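Local structure of putative LacI-family transcriptional regulator (Bacteroides fragilis, 3GBV) at residues A[8-16]-A[65-76]; A[108-116]-A[257-268]. The protein probably regulates transcription as a LacI-family repressor or activator, its periplasmic-binding-protein-like domain probably sensing a small effector molecule. All coordinates share one frame; numbering follows the deposited sequence.

Interaction 1 (A[8-16]-A[65-76]); sequences KYTFACLLP and VIEEQPDGVMFA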
loop_
_atom_site.group_PDB
_atom_site.type_symbol
_atom_site.label_atom_id
_atom_site.label_comp_id
_atom_site.label_asym_id
_atom_site.label_seq_id
_atom_site.Cartn_x
_atom_site.Cartn_y
_atom_site.Cartn_z
ATOM N N LYS A 8 28.729 -15.639 -19.790
ATOM C CA LYS A 8 27.642 -15.349 -18.859
ATOM C C LYS A 8 26.718 -14.251 -19.374
ATOM O O LYS A 8 26.978 -13.628 -20.405
ATOM C CB LYS A 8 28.202 -14.931 -17.495
ATOM C CG LYS A 8 29.004 -13.632 -17.516
ATOM C CD LYS A 8 29.353 -13.168 -16.101
ATOM C CE LYS A 8 30.048 -11.802 -16.080
ATOM N NZ LYS A 8 31.461 -11.840 -16.562
ATOM N N TYR A 9 25.628 -14.027 -18.649
ATOM C CA TYR A 9 24.677 -12.982 -19.001
ATOM C C TYR A 9 25.027 -11.767 -18.157
ATOM O O TYR A 9 25.183 -11.874 -16.938
ATOM C CB TYR A 9 23.244 -13.427 -18.704
ATOM C CG TYR A 9 22.640 -14.303 -19.773
ATOM C CD1 TYR A 9 22.342 -13.792 -21.038
ATOM C CD2 TYR A 9 22.365 -15.644 -19.521
ATOM C CE1 TYR A 9 21.781 -14.607 -22.031
ATOM C CE2 TYR A 9 21.808 -16.465 -20.498
ATOM C CZ TYR A 9 21.518 -15.946 -21.748
ATOM O OH TYR A 9 20.972 -16.773 -22.710
ATOM N N THR A 10 25.156 -10.618 -18.810
ATOM C CA THR A 10 25.507 -9.387 -18.115
ATOM C C THR A 10 24.484 -8.283 -18.353
ATOM O O THR A 10 24.247 -7.884 -19.491
ATOM C CB THR A 10 26.904 -8.893 -18.563
ATOM O OG1 THR A 10 27.859 -9.948 -18.379
ATOM C CG2 THR A 10 27.339 -7.688 -17.737
ATOM N N PHE A 11 23.873 -7.805 -17.273
ATOM C CA PHE A 11 22.880 -6.742 -17.365
ATOM C C PHE A 11 23.463 -5.480 -16.760
ATOM O O PHE A 11 23.747 -5.434 -15.565
ATOM C CB PHE A 11 21.601 -7.115 -16.611
ATOM C CG PHE A 11 20.977 -8.408 -17.062
ATOM C CD1 PHE A 11 20.792 -8.679 -18.417
ATOM C CD2 PHE A 11 20.543 -9.341 -16.125
ATOM C CE1 PHE A 11 20.182 -9.861 -18.830
ATOM C CE2 PHE A 11 19.934 -10.524 -16.524
ATOM C CZ PHE A 11 19.751 -10.786 -17.883
ATOM N N ALA A 12 23.652 -4.458 -17.587
ATOM C CA ALA A 12 24.211 -3.202 -17.097
ATOM C C ALA A 12 23.097 -2.327 -16.524
ATOM O O ALA A 12 22.121 -2.025 -17.212
ATOM C CB ALA A 12 24.931 -2.474 -18.233
ATOM N N CYS A 13 23.240 -1.923 -15.268
ATOM C CA CYS A 13 22.238 -1.080 -14.622
ATOM C C CYS A 13 22.818 0.310 -14.393
ATOM O O CYS A 13 23.705 0.491 -13.562
ATOM C CB CYS A 13 21.809 -1.695 -13.287
ATOM S SG CYS A 13 21.365 -3.456 -13.399
ATOM N N LEU A 14 22.317 1.291 -15.134
ATOM C CA LEU A 14 22.815 2.658 -15.021
ATOM C C LEU A 14 21.888 3.506 -14.156
ATOM O O LEU A 14 20.754 3.799 -14.536
ATOM C CB LEU A 14 22.957 3.260 -16.421
ATOM C CG LEU A 14 23.729 4.571 -16.578
ATOM C CD1 LEU A 14 25.150 4.399 -16.050
ATOM C CD2 LEU A 14 23.739 4.981 -18.057
ATOM N N LEU A 15 22.382 3.882 -12.980
ATOM C CA LEU A 15 21.608 4.673 -12.035
ATOM C C LEU A 15 22.376 5.924 -11.620
ATOM O O LEU A 15 23.604 5.980 -11.730
ATOM C CB LEU A 15 21.312 3.840 -10.783
ATOM C CG LEU A 15 20.663 2.467 -10.951
ATOM C CD1 LEU A 15 20.732 1.718 -9.627
ATOM C CD2 LEU A 15 19.228 2.623 -11.409
ATOM N N PRO A 16 21.659 6.953 -11.146
ATOM C CA PRO A 16 22.289 8.205 -10.708
ATOM C C PRO A 16 23.165 7.989 -9.474
ATOM O O PRO A 16 22.778 7.263 -8.555
ATOM C CB PRO A 16 21.092 9.100 -10.378
ATOM C CG PRO A 16 20.001 8.579 -11.261
ATOM C CD PRO A 16 20.190 7.083 -11.155
ATOM N N VAL A 65 29.596 1.869 -20.781
ATOM C CA VAL A 65 28.592 0.816 -20.648
ATOM C C VAL A 65 28.372 0.133 -21.988
ATOM O O VAL A 65 28.364 -1.093 -22.078
ATOM C CB VAL A 65 27.235 1.366 -20.164
ATOM C CG1 VAL A 65 26.190 0.253 -20.169
ATOM C CG2 VAL A 65 27.374 1.940 -18.768
ATOM N N ILE A 66 28.181 0.935 -23.026
ATOM C CA ILE A 66 27.971 0.397 -24.361
ATOM C C ILE A 66 29.187 -0.432 -24.774
ATOM O O ILE A 66 29.053 -1.493 -25.383
ATOM C CB ILE A 66 27.751 1.534 -25.387
ATOM C CG1 ILE A 66 26.403 2.204 -25.125
ATOM C CG2 ILE A 66 27.802 0.988 -26.803
ATOM C CD1 ILE A 66 26.154 3.436 -25.960
ATOM N N GLU A 67 30.373 0.052 -24.423
ATOM C CA GLU A 67 31.603 -0.643 -24.772
ATOM C C GLU A 67 31.864 -1.905 -23.951
ATOM O O GLU A 67 32.830 -2.622 -24.195
ATOM C CB GLU A 67 32.785 0.326 -24.694
ATOM C CG GLU A 67 32.938 1.155 -25.968
ATOM C CD GLU A 67 33.886 2.326 -25.807
ATOM O OE1 GLU A 67 34.814 2.229 -24.976
ATOM O OE2 GLU A 67 33.708 3.337 -26.522
ATOM N N GLU A 68 30.997 -2.179 -22.982
ATOM C CA GLU A 68 31.131 -3.384 -22.172
ATOM C C GLU A 68 30.362 -4.508 -22.855
ATOM O O GLU A 68 30.425 -5.659 -22.431
ATOM C CB GLU A 68 30.591 -3.151 -20.759
ATOM C CG GLU A 68 31.604 -2.506 -19.828
ATOM C CD GLU A 68 30.966 -1.799 -18.643
ATOM O OE1 GLU A 68 31.258 -2.182 -17.488
ATOM O OE2 GLU A 68 30.179 -0.851 -18.861
ATOM N N GLN A 69 29.638 -4.163 -23.917
ATOM C CA GLN A 69 28.857 -5.130 -24.688
ATOM C C GLN A 69 27.884 -5.934 -23.815
ATOM O O GLN A 69 27.926 -7.160 -23.799
ATOM C CB GLN A 69 29.799 -6.106 -25.405
ATOM C CG GLN A 69 31.042 -5.467 -26.021
ATOM C CD GLN A 69 32.037 -6.503 -26.526
ATOM O OE1 GLN A 69 31.774 -7.213 -27.496
ATOM N NE2 GLN A 69 33.183 -6.597 -25.862
ATOM N N PRO A 70 26.988 -5.254 -23.084
ATOM C CA PRO A 70 26.044 -5.983 -22.235
ATOM C C PRO A 70 24.880 -6.597 -23.010
ATOM O O PRO A 70 24.517 -6.121 -24.084
ATOM C CB PRO A 70 25.579 -4.912 -21.261
ATOM C CG PRO A 70 25.509 -3.710 -22.136
ATOM C CD PRO A 70 26.810 -3.800 -22.926
ATOM N N ASP A 71 24.306 -7.657 -22.446
ATOM C CA ASP A 71 23.169 -8.362 -23.035
ATOM C C ASP A 71 21.918 -7.522 -22.885
ATOM O O ASP A 71 21.076 -7.466 -23.780
ATOM C CB ASP A 71 22.945 -9.687 -22.316
ATOM C CG ASP A 71 24.106 -10.619 -22.470
ATOM O OD1 ASP A 71 24.260 -11.171 -23.580
ATOM O OD2 ASP A 71 24.869 -10.781 -21.489
ATOM N N GLY A 72 21.798 -6.890 -21.724
ATOM C CA GLY A 72 20.649 -6.055 -21.457
ATOM C C GLY A 72 21.009 -4.871 -20.585
ATOM O O GLY A 72 22.048 -4.852 -19.912
ATOM N N VAL A 73 20.135 -3.876 -20.596
ATOM C CA VAL A 73 20.343 -2.676 -19.812
ATOM C C VAL A 73 19.059 -2.190 -19.154
ATOM O O VAL A 73 17.998 -2.232 -19.761
ATOM C CB VAL A 73 20.849 -1.515 -20.695
ATOM C CG1 VAL A 73 21.126 -0.292 -19.829
ATOM C CG2 VAL A 73 22.087 -1.938 -21.467
HETATM N N MSE A 74 19.160 -1.763 -17.900
HETATM C CA MSE A 74 18.027 -1.170 -17.201
HETATM C C MSE A 74 18.629 0.207 -16.929
HETATM O O MSE A 74 19.830 0.320 -16.638
HETATM C CB MSE A 74 17.678 -1.932 -15.915
HETATM C CG MSE A 74 18.762 -1.967 -14.850
HETATM SE SE MSE A 74 18.398 -0.644 -13.426
HETATM C CE MSE A 74 19.550 0.871 -13.973
ATOM N N PHE A 75 17.829 1.256 -17.059
ATOM C CA PHE A 75 18.364 2.594 -16.893
ATOM C C PHE A 75 17.355 3.574 -16.319
ATOM O O PHE A 75 16.213 3.631 -16.763
ATOM C CB PHE A 75 18.873 3.058 -18.266
ATOM C CG PHE A 75 19.137 4.538 -18.379
ATOM C CD1 PHE A 75 19.959 5.200 -17.465
ATOM C CD2 PHE A 75 18.595 5.262 -19.441
ATOM C CE1 PHE A 75 20.238 6.568 -17.615
ATOM C CE2 PHE A 75 18.868 6.621 -19.600
ATOM C CZ PHE A 75 19.693 7.277 -18.683
ATOM N N ALA A 76 17.787 4.330 -15.316
ATOM C CA ALA A 76 16.946 5.335 -14.674
ATOM C C ALA A 76 17.373 6.694 -15.210
ATOM O O ALA A 76 18.436 7.196 -14.854
ATOM C CB ALA A 76 17.132 5.293 -13.174
#

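Interaction 2 (A[108-116]-A[257-268]); sequences PPLAFFGQN and QGFNSIKTLCDH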
loop_
_atom_site.group_PDB
_atom_site.type_symbol
_atom_site.label_atom_id
_atom_site.label_comp_id
_atom_site.label_asym_id
_atom_site.label_seq_id
_atom_site.Cartn_x
_atom_site.Cartn_y
_atom_site.Cartn_z
ATOM N N PRO A 108 11.032 4.938 -26.843
ATOM C CA PRO A 108 10.440 3.785 -26.161
ATOM C C PRO A 108 11.413 2.642 -25.881
ATOM O O PRO A 108 12.221 2.262 -26.737
ATOM C CB PRO A 108 9.298 3.370 -27.089
ATOM C CG PRO A 108 9.752 3.830 -28.428
ATOM C CD PRO A 108 10.349 5.184 -28.127
ATOM N N PRO A 109 11.357 2.092 -24.654
ATOM C CA PRO A 109 12.212 0.988 -24.216
ATOM C C PRO A 109 11.508 -0.339 -24.445
ATOM O O PRO A 109 10.434 -0.388 -25.050
ATOM C CB PRO A 109 12.358 1.265 -22.737
ATOM C CG PRO A 109 10.936 1.656 -22.390
ATOM C CD PRO A 109 10.575 2.616 -23.517
ATOM N N LEU A 110 12.116 -1.408 -23.943
ATOM C CA LEU A 110 11.536 -2.734 -24.048
ATOM C C LEU A 110 10.437 -2.791 -23.004
ATOM O O LEU A 110 9.371 -3.359 -23.245
ATOM C CB LEU A 110 12.579 -3.806 -23.736
ATOM C CG LEU A 110 12.024 -5.197 -23.395
ATOM C CD1 LEU A 110 11.406 -5.846 -24.632
ATOM C CD2 LEU A 110 13.150 -6.057 -22.854
ATOM N N ALA A 111 10.712 -2.182 -21.848
ATOM C CA ALA A 111 9.771 -2.152 -20.732
ATOM C C ALA A 111 10.051 -0.992 -19.767
ATOM O O ALA A 111 11.180 -0.496 -19.677
ATOM C CB ALA A 111 9.820 -3.472 -19.984
ATOM N N PHE A 112 9.012 -0.578 -19.046
ATOM C CA PHE A 112 9.099 0.520 -18.090
ATOM C C PHE A 112 8.477 0.120 -16.768
ATOM O O PHE A 112 7.426 -0.520 -16.731
ATOM C CB PHE A 112 8.367 1.761 -18.615
ATOM C CG PHE A 112 8.148 2.836 -17.569
ATOM C CD1 PHE A 112 9.204 3.625 -17.126
ATOM C CD2 PHE A 112 6.883 3.047 -17.025
ATOM C CE1 PHE A 112 9.003 4.612 -16.155
ATOM C CE2 PHE A 112 6.670 4.031 -16.055
ATOM C CZ PHE A 112 7.731 4.812 -15.619
ATOM N N PHE A 113 9.143 0.511 -15.687
ATOM C CA PHE A 113 8.685 0.231 -14.335
ATOM C C PHE A 113 8.768 1.541 -13.581
ATOM O O PHE A 113 9.853 2.124 -13.431
ATOM C CB PHE A 113 9.576 -0.813 -13.654
ATOM C CG PHE A 113 9.431 -2.194 -14.219
ATOM C CD1 PHE A 113 8.412 -3.029 -13.787
ATOM C CD2 PHE A 113 10.296 -2.650 -15.212
ATOM C CE1 PHE A 113 8.248 -4.294 -14.337
ATOM C CE2 PHE A 113 10.139 -3.913 -15.767
ATOM C CZ PHE A 113 9.114 -4.736 -15.329
ATOM N N GLY A 114 7.611 2.000 -13.120
ATOM C CA GLY A 114 7.530 3.244 -12.384
ATOM C C GLY A 114 6.074 3.634 -12.221
ATOM O O GLY A 114 5.172 2.939 -12.702
ATOM N N GLN A 115 5.826 4.742 -11.542
ATOM C CA GLN A 115 4.459 5.173 -11.352
ATOM C C GLN A 115 3.937 5.902 -12.567
ATOM O O GLN A 115 4.698 6.366 -13.419
ATOM C CB GLN A 115 4.328 6.126 -10.161
ATOM C CG GLN A 115 4.660 5.550 -8.807
ATOM C CD GLN A 115 4.259 6.485 -7.686
ATOM O OE1 GLN A 115 4.418 7.703 -7.789
ATOM N NE2 GLN A 115 3.747 5.921 -6.605
ATOM N N ASN A 116 2.619 5.964 -12.649
ATOM C CA ASN A 116 1.973 6.718 -13.687
ATOM C C ASN A 116 2.078 8.108 -13.027
ATOM O O ASN A 116 1.265 8.469 -12.160
ATOM C CB ASN A 116 0.514 6.298 -13.818
ATOM C CG ASN A 116 -0.260 7.214 -14.735
ATOM O OD1 ASN A 116 -0.241 8.434 -14.568
ATOM N ND2 ASN A 116 -0.944 6.632 -15.712
ATOM N N GLN A 257 10.765 -2.630 -8.292
ATOM C CA GLN A 257 11.084 -2.081 -9.603
ATOM C C GLN A 257 12.435 -2.605 -10.080
ATOM O O GLN A 257 12.612 -2.907 -11.258
ATOM C CB GLN A 257 11.104 -0.553 -9.566
ATOM C CG GLN A 257 9.724 0.071 -9.486
ATOM C CD GLN A 257 9.758 1.584 -9.524
ATOM O OE1 GLN A 257 10.480 2.179 -10.314
ATOM N NE2 GLN A 257 8.957 2.213 -8.681
ATOM N N GLY A 258 13.389 -2.707 -9.163
ATOM C CA GLY A 258 14.704 -3.197 -9.539
ATOM C C GLY A 258 14.642 -4.687 -9.825
ATOM O O GLY A 258 15.185 -5.179 -10.819
ATOM N N PHE A 259 13.965 -5.408 -8.941
ATOM C CA PHE A 259 13.819 -6.840 -9.096
ATOM C C PHE A 259 13.176 -7.136 -10.453
ATOM O O PHE A 259 13.712 -7.909 -11.246
ATOM C CB PHE A 259 12.948 -7.399 -7.973
ATOM C CG PHE A 259 12.874 -8.892 -7.960
ATOM C CD1 PHE A 259 13.865 -9.644 -7.336
ATOM C CD2 PHE A 259 11.838 -9.553 -8.612
ATOM C CE1 PHE A 259 13.832 -11.034 -7.359
ATOM C CE2 PHE A 259 11.794 -10.944 -8.642
ATOM C CZ PHE A 259 12.799 -11.687 -8.012
ATOM N N ASN A 260 12.034 -6.510 -10.721
ATOM C CA ASN A 260 11.322 -6.712 -11.984
ATOM C C ASN A 260 12.126 -6.349 -13.232
ATOM O O ASN A 260 11.980 -6.993 -14.269
ATOM C CB ASN A 260 10.014 -5.927 -11.978
ATOM C CG ASN A 260 8.913 -6.659 -11.258
ATOM O OD1 ASN A 260 9.168 -7.437 -10.342
ATOM N ND2 ASN A 260 7.674 -6.409 -11.660
ATOM N N SER A 261 12.965 -5.323 -13.145
ATOM C CA SER A 261 13.764 -4.934 -14.301
ATOM C C SER A 261 14.614 -6.103 -14.764
ATOM O O SER A 261 14.630 -6.442 -15.949
ATOM C CB SER A 261 14.673 -3.745 -13.970
ATOM O OG SER A 261 13.915 -2.554 -13.841
ATOM N N ILE A 262 15.311 -6.719 -13.810
ATOM C CA ILE A 262 16.189 -7.854 -14.084
ATOM C C ILE A 262 15.387 -9.073 -14.517
ATOM O O ILE A 262 15.773 -9.791 -15.445
ATOM C CB ILE A 262 17.009 -8.235 -12.839
ATOM C CG1 ILE A 262 17.775 -7.017 -12.319
ATOM C CG2 ILE A 262 17.977 -9.359 -13.190
ATOM C CD1 ILE A 262 18.820 -6.485 -13.279
ATOM N N LYS A 263 14.272 -9.311 -13.835
ATOM C CA LYS A 263 13.409 -10.440 -14.169
ATOM C C LYS A 263 12.964 -10.328 -15.631
ATOM O O LYS A 263 13.039 -11.299 -16.390
ATOM C CB LYS A 263 12.181 -10.452 -13.256
ATOM C CG LYS A 263 11.222 -11.608 -13.527
ATOM C CD LYS A 263 9.982 -11.508 -12.655
ATOM C CE LYS A 263 9.022 -12.658 -12.916
ATOM N NZ LYS A 263 8.603 -12.712 -14.344
ATOM N N THR A 264 12.508 -9.135 -16.012
ATOM C CA THR A 264 12.051 -8.876 -17.376
ATOM C C THR A 264 13.158 -9.140 -18.398
ATOM O O THR A 264 12.905 -9.678 -19.468
ATOM C CB THR A 264 11.579 -7.421 -17.542
ATOM O OG1 THR A 264 10.546 -7.127 -16.584
ATOM C CG2 THR A 264 11.040 -7.210 -18.952
ATOM N N LEU A 265 14.382 -8.752 -18.068
ATOM C CA LEU A 265 15.504 -8.971 -18.966
ATOM C C LEU A 265 15.803 -10.463 -19.089
ATOM O O LEU A 265 16.103 -10.956 -20.177
ATOM C CB LEU A 265 16.745 -8.230 -18.458
ATOM C CG LEU A 265 16.682 -6.712 -18.606
ATOM C CD1 LEU A 265 17.931 -6.057 -18.007
ATOM C CD2 LEU A 265 16.561 -6.369 -20.081
ATOM N N CYS A 266 15.716 -11.174 -17.970
ATOM C CA CYS A 266 15.976 -12.606 -17.957
ATOM C C CYS A 266 14.992 -13.357 -18.835
ATOM O O CYS A 266 15.394 -14.057 -19.757
ATOM C CB CYS A 266 15.904 -13.166 -16.531
ATOM S SG CYS A 266 17.326 -12.760 -15.496
ATOM N N ASP A 267 13.702 -13.209 -18.577
ATOM C CA ASP A 267 12.758 -13.957 -19.385
ATOM C C ASP A 267 12.622 -13.478 -20.824
ATOM O O ASP A 267 12.007 -14.153 -21.645
ATOM C CB ASP A 267 11.392 -14.054 -18.684
ATOM C CG ASP A 267 10.908 -12.738 -18.162
ATOM O OD1 ASP A 267 9.945 -12.745 -17.358
ATOM O OD2 ASP A 267 11.483 -11.702 -18.558
ATOM N N HIS A 268 13.210 -12.332 -21.145
ATOM C CA HIS A 268 13.157 -11.845 -22.515
ATOM C C HIS A 268 14.343 -12.396 -23.290
ATOM O O HIS A 268 14.194 -12.906 -24.399
ATOM C CB HIS A 268 13.207 -10.320 -22.563
ATOM C CG HIS A 268 13.346 -9.769 -23.949
ATOM N ND1 HIS A 268 12.380 -9.936 -24.917
ATOM C CD2 HIS A 268 14.343 -9.060 -24.531
ATOM C CE1 HIS A 268 12.774 -9.354 -26.036
ATOM N NE2 HIS A 268 13.961 -8.816 -25.828
#

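Interaction 1 (A[8-16]-A[65-76])
Strand 9-16 and strand 72-75 pair in parallel, with Phe11 opposite Gly72 and Leu14 opposite Phe75. They are neighbours in the six-stranded parallel sheet of one lobe of a periplasmic-binding-protein-like fold. Strand 43-50, helix 55-66 and strand 72-75 form a beta-alpha-beta crossover that spans strand 9-16.

Backbone hydrogen bonds hold the pair. Ala12 N donates to Gly72 O and Leu14 N to Met74 O. In return, Met74 N reaches Ala12 O, and Ala76 N reaches Leu14 O at 3.1 Å. Thr10 O takes the N-H of Asp71 at 3.0 Å and a weak bond from Gly72 N.

Apolar side chains fill both faces. On one face, Ala12 CB sits 3.6 Å from Val65 CG1 and 3.9 Å from Pro70 CB. Val65 brings the helix end, and Pro70 the loop after it, against Ala12. Leu14 and Phe75 lie side by side, pointing the same way; Leu14 CB is 3.7 Å from Phe75 CD1. On the other face, the selenomethionine Met74 packs its CG against Cys13.

The one hydrogen bond between the segments that uses a side chain opens the pairing. With CG beside its backbone N (chi1 -63°), Asp71 brings its carboxylate to Thr10 N and the Tyr9 ring edge, the planes 65° apart. Through its anti lone pair, Asp71 OD2 accepts a nearly straight bond from Thr10 N at 2.7 Å.

Interaction 2 (A[108-116]-A[257-268])
Phe113, on strand 111-114, packs against Gln257, Asn260, Ser261 and Thr264 of helix 254-270. The helix packs along one face of the parallel sheet, in the layered alpha/beta lobe of a periplasmic-binding-protein-like fold. It runs nearly antiparallel to the strand, at 169°, with the axes 8.8 Å apart at closest approach.

Gln257 comes first. The aliphatic part of its side chain rests beside Phe113, CG being 4.3 Å from Phe113 CB. Its backbone O accepts from both Ser261 N and Ser261 OG, which arrive from opposite faces of the carbonyl plane.

Asn260 follows one turn on. Its CB sits over a face of the Phe113 ring, 3.8 Å from the centroid, in a CH-pi contact. The amide is turned 82° from the ring plane, so the two flat groups do not stack. With CG beside the backbone N (chi1 -70°), Phe113 directs its ring at this part of the helix. Ser261 adds its backbone N over a face of that ring, offset toward the rim. Its OG lies 3.9 Å from Phe113 CD2.

Thr264 meets the ring at its edge. Thr264 OG1 is 3.1 Å from Phe113 CZ and also donates to Asn260 O at 2.7 Å, from above the carbonyl plane. That bond occupies the hydroxyl proton within the helix. The other branch, CG2, touches Ala111 CB.

Leu265 CD2 is 4.4 Å from Leu110 CD2; Leu265 also touches Ile98 of strand 97-100, next to strand 111-114 in the sheet.

His268 ends the contact. It and Leu110 approach from opposite directions, and both leucine methyls lie against the imidazole. Leu110 CD1 stands over the ring centre; Leu110 CD2, on the same face, is displaced toward His268 CD2, 3.6 Å away.

How the interactions relate
Interactions 1 and 2 lie in the same lobe, with centres about 13 Å apart, and share one parallel sheet. Interaction 1 joins two neighbouring strands within it. Interaction 2 sets a helix on strand 111-114, two strands beyond 72-75, with strand 97-100 between. Along the chain, interaction 1 closes before interaction 2 opens. Helix 254-270 is the bridge: Phe11 packs against Ile262, Leu265 and Cys266, and Cys13 SG also meets Ile262. One helix therefore covers both strand 9-16 and strand 111-114. Between segments 108-116 and 257-268 the chain forms most of the second sheet. It returns to the N-terminal lobe with helix 254-270, and strand 278-280 then joins the sheet edge next to 111-114.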